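Local structure of neutral ceramidase (Pseudomonas aeruginosa, 2ZWS) at residues H37-W41 against L214-D218; G221-Y225 against D579-D583. The protein hydrolyses the N-acyl linkage of ceramides to give sphingosine and free fatty acid, and also runs the reverse synthesis, using a bound zinc ion. All blocks are in the same frame, centred on the assembly; numbering follows the deposited sequence.

Interaction 1: residues H37-W41 against L214-D218; sequences HMRQW and LISPD. With MG (magnesium ion), chain C.
The carbonyl O of Ile215 takes two backbone donors from the loop 37-41. His37 N gives the shorter bond, 2.8 Å to Ile215 O, and lies in the carbonyl plane. Met38 N is 3.3 Å from Ile215 O and tilted 23° from that plane. This forked grip probably helps to hold the turn of chain that presents His37 O to the magnesium ion at 2.2 Å. With CG anti to the backbone N (chi1 -178°), the His37 ring leads away from 214-218, and water 1, at the ring edge, bridges His37 ND1 to Ser216 OG. Ser216 OG also accepts from Asp218 N at 2.9 Å, an ST turn. The far nitrogen, NE2, is bonded to Trp582 O, so both ring nitrogens are held. In the conformer modelled, Met38 CG covers one face of this ring and the side chain crosses Pro217 at about a right angle. Met38 CB is 3.6 Å from Pro217 CD. Ile215 CG2 packs against Gln40 CG. Strand 214-215 runs parallel to 32-36 at the border of a mixed sheet, strand 584-591 flanks 32-36 on its other side, and helix 218-231 follows directly.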
ATOM      1  N   HIS A  37      -4.878 -11.311   8.932  1.00  9.78           N
ATOM      2  CA  HIS A  37      -5.676 -10.544   9.876  1.00 11.03           C
ATOM      3  C   HIS A  37      -6.804  -9.801   9.146  1.00 10.80           C
ATOM      4  O   HIS A  37      -7.980 -10.011   9.429  1.00 11.28           O
ATOM      5  CB  HIS A  37      -4.838  -9.584  10.704  1.00 10.09           C
ATOM      6  CG  HIS A  37      -5.658  -8.831  11.702  1.00 12.61           C
ATOM      7  ND1 HIS A  37      -5.238  -7.658  12.294  1.00 13.98           N
ATOM      8  CD2 HIS A  37      -6.892  -9.089  12.211  1.00 13.51           C
ATOM      9  CE1 HIS A  37      -6.175  -7.228  13.123  1.00 14.52           C
ATOM     10  NE2 HIS A  37      -7.191  -8.077  13.092  1.00 13.31           N
ATOM     11  N   MET A  38      -6.423  -8.938   8.203  1.00 10.98           N
ATOM     12  CA  MET A  38      -7.383  -8.303   7.316  0.50 11.24           C
ATOM     13  C   MET A  38      -6.833  -8.375   5.893  1.00 11.19           C
ATOM     14  O   MET A  38      -5.611  -8.440   5.692  1.00 11.98           O
ATOM     15  CB  MET A  38      -7.688  -6.845   7.732  0.50 11.73           C
ATOM     16  CG  MET A  38      -8.417  -6.674   9.092  0.50 12.16           C
ATOM     17  SD  MET A  38      -9.374  -5.127   9.331  0.50 11.49           S
ATOM     18  CE  MET A  38      -8.117  -3.893   8.983  0.50 12.25           C
ATOM     19  N   ARG A  39      -7.742  -8.385   4.913  1.00 12.06           N
ATOM     20  CA  ARG A  39      -7.313  -8.471   3.525  1.00 11.67           C
ATOM     21  C   ARG A  39      -6.755  -7.133   3.029  1.00 11.60           C
ATOM     22  O   ARG A  39      -6.928  -6.085   3.668  1.00 11.45           O
ATOM     23  CB  ARG A  39      -8.458  -8.939   2.623  1.00 11.79           C
ATOM     24  CG  ARG A  39      -8.708 -10.455   2.785  1.00 13.03           C
ATOM     25  CD  ARG A  39      -9.650 -11.048   1.680  1.00 13.68           C
ATOM     26  NE  ARG A  39      -9.660 -12.507   1.868  1.00 13.58           N
ATOM     27  CZ  ARG A  39      -9.084 -13.403   1.065  1.00 13.68           C
ATOM     28  NH1 ARG A  39      -8.559 -13.061  -0.109  1.00 14.28           N
ATOM     29  NH2 ARG A  39      -9.084 -14.683   1.432  1.00 14.43           N
ATOM     30  N   GLN A  40      -6.089  -7.203   1.879  1.00 10.31           N
ATOM     31  CA  GLN A  40      -5.553  -6.051   1.174  1.00 10.40           C
ATOM     32  C   GLN A  40      -6.472  -5.690   0.013  1.00 10.54           C
ATOM     33  O   GLN A  40      -6.925  -6.589  -0.733  1.00 10.97           O
ATOM     34  CB  GLN A  40      -4.178  -6.420   0.607  1.00 10.72           C
ATOM     35  CG  GLN A  40      -3.162  -6.812   1.695  1.00 11.92           C
ATOM     36  CD  GLN A  40      -1.897  -7.357   1.087  1.00 11.75           C
ATOM     37  OE1 GLN A  40      -0.933  -6.620   0.887  1.00 15.30           O
ATOM     38  NE2 GLN A  40      -1.911  -8.597   0.730  1.00 11.16           N
ATOM     39  N   TRP A  41      -6.713  -4.388  -0.174  1.00 10.48           N
ATOM     40  CA  TRP A  41      -7.668  -3.914  -1.195  1.00 10.24           C
ATOM     41  C   TRP A  41      -7.046  -2.835  -2.064  1.00  9.88           C
ATOM     42  O   TRP A  41      -6.125  -2.075  -1.623  1.00 10.71           O
ATOM     43  CB  TRP A  41      -8.934  -3.324  -0.526  1.00 11.03           C
ATOM     44  CG  TRP A  41      -9.579  -4.362   0.364  1.00 10.50           C
ATOM     45  CD1 TRP A  41      -9.336  -4.585   1.695  1.00 13.18           C
ATOM     46  CD2 TRP A  41     -10.552  -5.340  -0.042  1.00 12.24           C
ATOM     47  NE1 TRP A  41     -10.095  -5.653   2.144  1.00 13.53           N
ATOM     48  CE2 TRP A  41     -10.844  -6.138   1.094  1.00 12.49           C
ATOM     49  CE3 TRP A  41     -11.188  -5.624  -1.251  1.00 13.26           C
ATOM     50  CZ2 TRP A  41     -11.752  -7.189   1.048  1.00 13.71           C
ATOM     51  CZ3 TRP A  41     -12.092  -6.670  -1.298  1.00 13.31           C
ATOM     52  CH2 TRP A  41     -12.362  -7.450  -0.160  1.00 12.51           C
ATOM     53  N   LEU A 214       0.865 -12.302  10.098  1.00 13.11           N
ATOM     54  CA  LEU A 214      -0.463 -12.229   9.488  1.00 12.83           C
ATOM     55  C   LEU A 214      -0.544 -11.080   8.492  1.00 12.34           C
ATOM     56  O   LEU A 214      -0.055  -9.980   8.764  1.00 12.05           O
ATOM     57  CB  LEU A 214      -1.530 -11.995  10.551  1.00 11.72           C
ATOM     58  CG  LEU A 214      -1.645 -13.074  11.637  1.00 12.83           C
ATOM     59  CD1 LEU A 214      -2.829 -12.734  12.543  1.00 15.33           C
ATOM     60  CD2 LEU A 214      -1.782 -14.491  11.065  1.00 13.95           C
ATOM     61  N   ILE A 215      -1.166 -11.337   7.343  1.00 12.01           N
ATOM     62  CA  ILE A 215      -1.396 -10.276   6.366  1.00 11.61           C
ATOM     63  C   ILE A 215      -2.245  -9.200   6.983  1.00 11.21           C
ATOM     64  O   ILE A 215      -3.260  -9.470   7.633  1.00 10.79           O
ATOM     65  CB  ILE A 215      -2.051 -10.829   5.084  1.00 10.96           C
ATOM     66  CG1 ILE A 215      -1.020 -11.671   4.339  1.00 12.14           C
ATOM     67  CG2 ILE A 215      -2.585  -9.689   4.216  1.00 12.64           C
ATOM     68  CD1 ILE A 215      -1.525 -12.319   3.038  1.00 12.87           C
ATOM     69  N   SER A 216      -1.816  -7.952   6.788  1.00 10.51           N
ATOM     70  CA  SER A 216      -2.574  -6.836   7.334  1.00 10.52           C
ATOM     71  C   SER A 216      -2.290  -5.570   6.530  1.00 11.02           C
ATOM     72  O   SER A 216      -1.163  -5.350   6.090  1.00 11.89           O
ATOM     73  CB  SER A 216      -2.166  -6.582   8.792  1.00 11.70           C
ATOM     74  OG  SER A 216      -2.729  -5.371   9.278  1.00 13.22           O
ATOM     75  N   PRO A 217      -3.316  -4.738   6.346  1.00 11.41           N
ATOM     76  CA  PRO A 217      -3.139  -3.430   5.727  1.00 10.75           C
ATOM     77  C   PRO A 217      -2.715  -2.350   6.743  1.00 11.45           C
ATOM     78  O   PRO A 217      -2.639  -1.164   6.377  1.00 11.43           O
ATOM     79  CB  PRO A 217      -4.532  -3.141   5.174  1.00 11.76           C
ATOM     80  CG  PRO A 217      -5.464  -3.743   6.226  1.00 11.98           C
ATOM     81  CD  PRO A 217      -4.733  -5.003   6.663  1.00 11.50           C
ATOM     82  N   ASP A 218      -2.439  -2.767   7.984  1.00 11.12           N
ATOM     83  CA  ASP A 218      -1.768  -1.912   8.982  1.00 11.82           C
ATOM     84  C   ASP A 218      -2.585  -0.686   9.339  1.00 10.64           C
ATOM     85  O   ASP A 218      -3.805  -0.718   9.208  1.00 12.16           O
ATOM     86  CB  ASP A 218      -0.347  -1.578   8.512  1.00 12.17           C
ATOM     87  CG  ASP A 218       0.613  -1.284   9.663  1.00 14.52           C
ATOM     88  OD1 ASP A 218       0.633  -0.130  10.169  1.00 15.12           O
ATOM     89  OD2 ASP A 218       1.364  -2.207  10.056  1.00 13.91           O
TER
HETATM   90 MG    MG C 648      -9.870 -10.957  10.028  1.00 13.08          MG
HETATM   91  O   HOH W   1      -3.406  -5.640  11.828  1.00 13.81           O
HETATM   92  O   HOH W   2      -8.949 -13.164   9.181  1.00 16.09           O

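Interaction 2: residues G221-Y225 against D579-D583; sequences GYASY and DNDWD. With MG (magnesium ion), chain C; GOL (glycerol), chain Q.
The magnesium-binding loop 579-583 meets helix 218-231 here, and two tyrosines one helical turn apart make the contact. Tyr225 reaches out with CG anti to the backbone N (chi1 175°). Its hydroxyl donates to Asp581 OD1 at 2.5 Å, a short bond. The carboxylate oxygen is met on its anti side, 19° out of the carboxylate plane. The other oxygen, Asp581 OD2, accepts from Thr578 N, so both ends of the carboxylate are held. Trp582 N gives a weak bond to the same hydroxyl, 3.4 Å from Tyr225 OH. Water 3 also donates to Tyr225 OH and accepts from Asp583 N at 3.0 Å, tying the hydroxyl to the next backbone amide. Asn580 ND2 lies at the Tyr225 ring edge, while Asn580 OD1 is bonded to Trp41 NE1. Trp582 CB packs on Tyr225 CE1. The indole face receives the edge of Tyr222: this is a T-shaped stack with planes at 66° and CD2 of Tyr222 3.4 Å from CE3 of Trp582. Helix 265-286 touches both of these rings. A glycerol, probably from the crystallisation liquor, lies beside them, with its O1 2.8 Å from Tyr222 OH and its O3 donating to Asp583 OD2 at 2.9 Å. The same loop holds the metal: Asp581 O binds magnesium at 2.3 Å, and Asp579 O lies 2.6 Å from the ion. Water 2, another magnesium ligand, donates to Asp579 O. His37 adds its carbonyl O, and Thr584 both its carbonyl O and OG1. The contact joins an N-terminal-region helix to a loop between two strands of the C-terminal region, with aromatic packing beside a magnesium site built largely from backbone carbonyls.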
ATOM      1  N   GLY A 221      -4.848   0.892   6.696  1.00 11.73           N
ATOM      2  CA  GLY A 221      -5.891  -0.074   6.371  1.00 11.39           C
ATOM      3  C   GLY A 221      -6.960  -0.133   7.450  1.00 11.89           C
ATOM      4  O   GLY A 221      -8.152  -0.339   7.121  1.00 12.18           O
ATOM      5  N   TYR A 222      -6.572  -0.004   8.721  1.00 12.36           N
ATOM      6  CA  TYR A 222      -7.574   0.032   9.787  1.00 12.87           C
ATOM      7  C   TYR A 222      -8.429   1.301   9.674  1.00 12.75           C
ATOM      8  O   TYR A 222      -9.647   1.259   9.824  1.00 12.95           O
ATOM      9  CB  TYR A 222      -6.964  -0.026  11.199  1.00 13.50           C
ATOM     10  CG  TYR A 222      -8.111  -0.038  12.188  1.00 14.81           C
ATOM     11  CD1 TYR A 222      -8.502   1.131  12.840  1.00 16.89           C
ATOM     12  CD2 TYR A 222      -8.869  -1.200  12.393  1.00 15.76           C
ATOM     13  CE1 TYR A 222      -9.589   1.148  13.699  1.00 17.52           C
ATOM     14  CE2 TYR A 222      -9.969  -1.207  13.256  1.00 16.49           C
ATOM     15  CZ  TYR A 222     -10.323  -0.020  13.898  1.00 16.48           C
ATOM     16  OH  TYR A 222     -11.393   0.011  14.748  1.00 18.62           O
ATOM     17  N   ALA A 223      -7.795   2.432   9.376  1.00 11.78           N
ATOM     18  CA  ALA A 223      -8.580   3.662   9.169  1.00 11.92           C
ATOM     19  C   ALA A 223      -9.649   3.490   8.082  1.00 11.56           C
ATOM     20  O   ALA A 223     -10.803   3.902   8.278  1.00 11.83           O
ATOM     21  CB  ALA A 223      -7.638   4.805   8.835  1.00 12.02           C
ATOM     22  N   SER A 224      -9.276   2.897   6.941  1.00 11.34           N
ATOM     23  CA  SER A 224     -10.244   2.668   5.858  1.00 11.97           C
ATOM     24  C   SER A 224     -11.357   1.736   6.333  1.00 11.73           C
ATOM     25  O   SER A 224     -12.564   1.984   6.104  1.00 13.17           O
ATOM     26  CB  SER A 224      -9.594   2.024   4.638  1.00 13.23           C
ATOM     27  OG  SER A 224      -8.602   2.870   4.058  1.00 13.96           O
ATOM     28  N   TYR A 225     -10.964   0.638   6.982  1.00 12.13           N
ATOM     29  CA  TYR A 225     -11.930  -0.369   7.421  1.00 11.92           C
ATOM     30  C   TYR A 225     -12.847   0.273   8.456  1.00 12.53           C
ATOM     31  O   TYR A 225     -14.066   0.087   8.395  1.00 13.83           O
ATOM     32  CB  TYR A 225     -11.201  -1.529   8.085  1.00 12.71           C
ATOM     33  CG  TYR A 225     -12.107  -2.571   8.694  1.00 12.65           C
ATOM     34  CD1 TYR A 225     -12.365  -2.584  10.066  1.00 14.10           C
ATOM     35  CD2 TYR A 225     -12.702  -3.565   7.889  1.00 14.04           C
ATOM     36  CE1 TYR A 225     -13.198  -3.567  10.619  1.00 14.63           C
ATOM     37  CE2 TYR A 225     -13.515  -4.535   8.442  1.00 14.46           C
ATOM     38  CZ  TYR A 225     -13.773  -4.508   9.800  1.00 14.38           C
ATOM     39  OH  TYR A 225     -14.569  -5.487  10.378  1.00 15.50           O
ATOM     40  N   ASP A 579     -13.014 -13.283   6.779  1.00 14.39           N
ATOM     41  CA  ASP A 579     -11.590 -13.138   7.105  1.00 13.39           C
ATOM     42  C   ASP A 579     -11.076 -11.695   6.965  1.00 12.98           C
ATOM     43  O   ASP A 579      -9.995 -11.389   7.449  1.00 13.81           O
ATOM     44  CB  ASP A 579     -10.682 -14.173   6.385  1.00 13.78           C
ATOM     45  CG  ASP A 579     -10.601 -13.985   4.866  1.00 13.91           C
ATOM     46  OD1 ASP A 579     -10.933 -12.880   4.345  1.00 15.78           O
ATOM     47  OD2 ASP A 579     -10.121 -14.938   4.198  1.00 12.81           O
ATOM     48  N   ASN A 580     -11.852 -10.819   6.326  1.00 12.32           N
ATOM     49  CA  ASN A 580     -11.452  -9.434   6.193  1.00 12.68           C
ATOM     50  C   ASN A 580     -11.587  -8.650   7.488  1.00 13.62           C
ATOM     51  O   ASN A 580     -10.906  -7.637   7.681  1.00 13.02           O
ATOM     52  CB  ASN A 580     -12.270  -8.717   5.131  1.00 12.70           C
ATOM     53  CG  ASN A 580     -11.736  -7.348   4.835  1.00 12.88           C
ATOM     54  OD1 ASN A 580     -10.535  -7.175   4.601  1.00 12.60           O
ATOM     55  ND2 ASN A 580     -12.623  -6.356   4.854  1.00 13.51           N
ATOM     56  N   ASP A 581     -12.466  -9.106   8.380  1.00 14.12           N
ATOM     57  CA  ASP A 581     -12.841  -8.273   9.517  1.00 13.97           C
ATOM     58  C   ASP A 581     -11.747  -8.169  10.595  1.00 13.16           C
ATOM     59  O   ASP A 581     -11.030  -9.129  10.856  1.00 13.26           O
ATOM     60  CB  ASP A 581     -14.165  -8.744  10.076  1.00 14.81           C
ATOM     61  CG  ASP A 581     -15.295  -8.443   9.118  1.00 16.43           C
ATOM     62  OD1 ASP A 581     -15.455  -7.246   8.767  1.00 16.99           O
ATOM     63  OD2 ASP A 581     -15.985  -9.394   8.668  1.00 17.21           O
ATOM     64  N   TRP A 582     -11.650  -7.005  11.234  1.00 13.33           N
ATOM     65  CA  TRP A 582     -10.699  -6.801  12.329  1.00 13.64           C
ATOM     66  C   TRP A 582     -10.847  -7.842  13.448  1.00 13.31           C
ATOM     67  O   TRP A 582      -9.837  -8.260  14.017  1.00 13.74           O
ATOM     68  CB  TRP A 582     -10.901  -5.398  12.928  1.00 13.81           C
ATOM     69  CG  TRP A 582      -9.999  -5.108  14.055  1.00 14.17           C
ATOM     70  CD1 TRP A 582     -10.303  -5.201  15.385  1.00 15.73           C
ATOM     71  CD2 TRP A 582      -8.638  -4.672  13.974  1.00 15.73           C
ATOM     72  NE1 TRP A 582      -9.204  -4.857  16.134  1.00 16.44           N
ATOM     73  CE2 TRP A 582      -8.176  -4.520  15.300  1.00 17.39           C
ATOM     74  CE3 TRP A 582      -7.764  -4.387  12.911  1.00 16.28           C
ATOM     75  CZ2 TRP A 582      -6.877  -4.129  15.601  1.00 15.28           C
ATOM     76  CZ3 TRP A 582      -6.444  -3.970  13.220  1.00 16.50           C
ATOM     77  CH2 TRP A 582      -6.027  -3.854  14.556  1.00 16.54           C
ATOM     78  N   ASP A 583     -12.092  -8.247  13.742  1.00 13.53           N
ATOM     79  CA  ASP A 583     -12.380  -9.115  14.894  1.00 14.21           C
ATOM     80  C   ASP A 583     -12.006 -10.575  14.647  1.00 14.07           C
ATOM     81  O   ASP A 583     -12.066 -11.381  15.574  1.00 14.93           O
ATOM     82  CB  ASP A 583     -13.845  -9.061  15.306  1.00 15.54           C
ATOM     83  CG  ASP A 583     -14.250  -7.722  15.835  1.00 17.95           C
ATOM     84  OD1 ASP A 583     -13.396  -7.016  16.411  1.00 22.32           O
ATOM     85  OD2 ASP A 583     -15.442  -7.384  15.669  1.00 20.26           O
TER
HETATM   86 MG    MG C 648      -9.870 -10.957  10.028  1.00 13.08          MG
HETATM   87  C1  GOL Q 662     -13.305  -2.589  15.262  1.00 36.15           C
HETATM   88  O1  GOL Q 662     -13.093  -2.103  13.960  1.00 31.93           O
HETATM   89  C2  GOL Q 662     -14.076  -3.891  15.137  1.00 38.21           C
HETATM   90  O2  GOL Q 662     -15.038  -3.760  14.108  1.00 38.39           O
HETATM   91  C3  GOL Q 662     -14.773  -4.158  16.460  1.00 41.85           C
HETATM   92  O3  GOL Q 662     -16.065  -4.646  16.190  1.00 37.77           O
HETATM   93  O   HOH W   3     -14.522  -6.660  12.878  1.00 17.12           O
HETATM   94  O   HOH W   2      -8.949 -13.164   9.181  1.00 16.09           O

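Overall arrangement
Interactions 1 and 2 have centres about 7 Å apart and share the magnesium ion and its water 2. They touch directly: Arg39 forms a salt bridge with Asp579, and Met38, in the conformer modelled, packs against Asn580 and Trp582. Along the chain they come in series, and strand 214-215 of interaction 1 is followed at once by helix 218-231 of interaction 2. Strand 32-36, before His37, and strand 584-591, after Asp583, are neighbours in one mixed sheet. That sheet thus combines strands from the N-terminal and C-terminal family regions. The metal ties loops from both regions together at this seam, consistent with a structural role distinct from that of the zinc site.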